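PDB 3KH8: MaoC-like dehydratase from Phytophthora Capsici, which probably catalyses the reversible hydration of enoyl-CoA thioesters, as hot dog-fold MaoC-like hydratases and dehydratases of the lyase class do. Local coordinates for residues E47-T53 with G141-T147. Numbering follows the deposited sequence.
Sequences EATYTAT and GTLTGKT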
loop_
_atom_site.group_PDB
_atom_site.type_symbol
_atom_site.label_atom_id
_atom_site.label_comp_id
_atom_site.label_asym_id
_atom_site.label_seq_id
_atom_site.Cartn_x
_atom_site.Cartn_y
_atom_site.Cartn_z
ATOM N N GLU A 47 0.130 -16.512 -29.730
ATOM C CA GLU A 47 -0.027 -16.197 -28.311
ATOM C C GLU A 47 1.324 -15.895 -27.664
ATOM O O GLU A 47 2.347 -16.474 -28.032
ATOM C CB GLU A 47 -0.761 -17.318 -27.557
ATOM C CG GLU A 47 0.011 -18.627 -27.414
ATOM C CD GLU A 47 -0.549 -19.548 -26.338
ATOM O OE1 GLU A 47 -1.748 -19.438 -25.997
ATOM O OE2 GLU A 47 0.221 -20.396 -25.835
ATOM N N ALA A 48 1.317 -14.966 -26.716
ATOM C CA ALA A 48 2.507 -14.657 -25.937
ATOM C C ALA A 48 2.422 -15.373 -24.598
ATOM O O ALA A 48 1.349 -15.451 -23.988
ATOM C CB ALA A 48 2.645 -13.158 -25.743
ATOM N N THR A 49 3.550 -15.915 -24.157
ATOM C CA THR A 49 3.616 -16.623 -22.886
ATOM C C THR A 49 4.579 -15.904 -21.947
ATOM O O THR A 49 5.682 -15.528 -22.343
ATOM C CB THR A 49 4.035 -18.097 -23.082
ATOM O OG1 THR A 49 3.132 -18.731 -23.997
ATOM C CG2 THR A 49 4.006 -18.852 -21.763
ATOM N N TYR A 50 4.142 -15.691 -20.711
ATOM C CA TYR A 50 4.980 -15.056 -19.698
ATOM C C TYR A 50 4.728 -15.656 -18.320
ATOM O O TYR A 50 3.862 -16.518 -18.151
ATOM C CB TYR A 50 4.788 -13.530 -19.689
ATOM C CG TYR A 50 3.404 -13.064 -19.290
ATOM C CD1 TYR A 50 3.128 -12.689 -17.974
ATOM C CD2 TYR A 50 2.373 -12.988 -20.229
ATOM C CE1 TYR A 50 1.857 -12.256 -17.597
ATOM C CE2 TYR A 50 1.096 -12.559 -19.863
ATOM C CZ TYR A 50 0.848 -12.194 -18.545
ATOM O OH TYR A 50 -0.402 -11.766 -18.174
ATOM N N THR A 51 5.499 -15.191 -17.344
ATOM C CA THR A 51 5.406 -15.674 -15.978
ATOM C C THR A 51 4.981 -14.534 -15.062
ATOM O O THR A 51 5.421 -13.397 -15.226
ATOM C CB THR A 51 6.752 -16.269 -15.512
ATOM O OG1 THR A 51 7.184 -17.242 -16.469
ATOM C CG2 THR A 51 6.615 -16.943 -14.163
ATOM N N ALA A 52 4.107 -14.850 -14.113
ATOM C CA ALA A 52 3.678 -13.883 -13.109
ATOM C C ALA A 52 3.891 -14.461 -11.719
ATOM O O ALA A 52 3.619 -15.640 -11.470
ATOM C CB ALA A 52 2.221 -13.496 -13.317
ATOM N N THR A 53 4.386 -13.620 -10.819
ATOM C CA THR A 53 4.686 -14.026 -9.453
ATOM C C THR A 53 4.165 -12.969 -8.489
ATOM O O THR A 53 4.311 -11.771 -8.730
ATOM C CB THR A 53 6.212 -14.241 -9.270
ATOM O OG1 THR A 53 6.641 -15.312 -10.121
ATOM C CG2 THR A 53 6.566 -14.585 -7.824
ATOM N N GLY A 141 2.572 -17.333 -4.989
ATOM C CA GLY A 141 2.552 -18.263 -6.110
ATOM C C GLY A 141 3.188 -17.747 -7.382
ATOM O O GLY A 141 3.444 -16.553 -7.532
ATOM N N THR A 142 3.440 -18.672 -8.297
ATOM C CA THR A 142 3.994 -18.359 -9.600
ATOM C C THR A 142 3.086 -18.995 -10.647
ATOM O O THR A 142 2.732 -20.167 -10.542
ATOM C CB THR A 142 5.447 -18.878 -9.731
ATOM O OG1 THR A 142 6.298 -18.120 -8.862
ATOM C CG2 THR A 142 5.956 -18.737 -11.157
ATOM N N LEU A 143 2.709 -18.204 -11.645
ATOM C CA LEU A 143 1.757 -18.639 -12.659
ATOM C C LEU A 143 2.300 -18.414 -14.054
ATOM O O LEU A 143 3.092 -17.497 -14.280
ATOM C CB LEU A 143 0.433 -17.881 -12.506
ATOM C CG LEU A 143 -0.314 -17.947 -11.171
ATOM C CD1 LEU A 143 -1.392 -16.885 -11.138
ATOM C CD2 LEU A 143 -0.916 -19.330 -10.928
ATOM N N THR A 144 1.873 -19.263 -14.984
ATOM C CA THR A 144 2.118 -19.046 -16.400
ATOM C C THR A 144 0.947 -18.265 -16.990
ATOM O O THR A 144 -0.210 -18.667 -16.853
ATOM C CB THR A 144 2.295 -20.386 -17.158
ATOM O OG1 THR A 144 3.464 -21.055 -16.675
ATOM C CG2 THR A 144 2.449 -20.151 -18.656
ATOM N N GLY A 145 1.256 -17.142 -17.629
ATOM C CA GLY A 145 0.255 -16.353 -18.336
ATOM C C GLY A 145 0.339 -16.561 -19.835
ATOM O O GLY A 145 1.428 -16.519 -20.414
ATOM N N LYS A 146 -0.813 -16.795 -20.457
ATOM C CA LYS A 146 -0.908 -16.927 -21.910
ATOM C C LYS A 146 -1.891 -15.896 -22.444
ATOM O O LYS A 146 -3.082 -15.936 -22.122
ATOM C CB LYS A 146 -1.347 -18.337 -22.311
ATOM C CG LYS A 146 -0.359 -19.434 -21.953
ATOM C CD LYS A 146 -0.765 -20.759 -22.576
ATOM C CE LYS A 146 0.097 -21.917 -22.069
ATOM N NZ LYS A 146 1.553 -21.731 -22.335
ATOM N N THR A 147 -1.388 -14.967 -23.251
ATOM C CA THR A 147 -2.216 -13.876 -23.756
ATOM C C THR A 147 -2.375 -13.896 -25.276
ATOM O O THR A 147 -1.426 -14.177 -26.011
ATOM C CB THR A 147 -1.743 -12.488 -23.241
ATOM O OG1 THR A 147 -2.360 -11.443 -24.006
ATOM C CG2 THR A 147 -0.244 -12.347 -23.327
#
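E47 reaches K146 just ahead of an antiparallel pairing in which strand 48-54 is laid along strand 141-154 of the hot dog fold. The carboxylate of E47 lies against the lysine chain, OE2 sitting 3.4 Å from K146 CD, while the salt bridge to NZ is long. From A48 onward the backbones run as a regular ladder: A48 exchanges two hydrogen bonds with T147, and its CB rests on T147 CG2.

T49 turns to the other face of the sheet, beside K146 and T144. With OG1 beside the backbone N (chi1 -56°), CG2 is left anti to that nitrogen and meets the methyl CG2 of T144 at 3.7 Å. Y50 turns back to the face of A48 and bonds twice with G145; the bond from G145 N to Y50 O is short, at 2.7 Å. With CG held between the backbone N and the carbonyl carbon (chi1 65°), the ring folds back over the partner strand instead of standing away from it. G145 CA then lies beneath the ring in a CH-pi contact, 4.2 Å from the ring centroid, a glycine matched to an aromatic in cross-strand register. At the ring's edge, in its plane, T147 CG2 approaches CE2. P92 of helix 91-94 and F167 of strand 158-169 also touch this tyrosine.

T51 packs methyl to methyl on T142, CG2 to CG2 at 3.6 Å. A52 and L143 form the next hydrogen-bonded pair on the face of Y50, where both are buried and L91 touches both. T53 closes the run on the threonine-lined face: its OG1, also bonded to Q96 NE2, shares a hydrogen bond of 3.1 Å with T142 OG1.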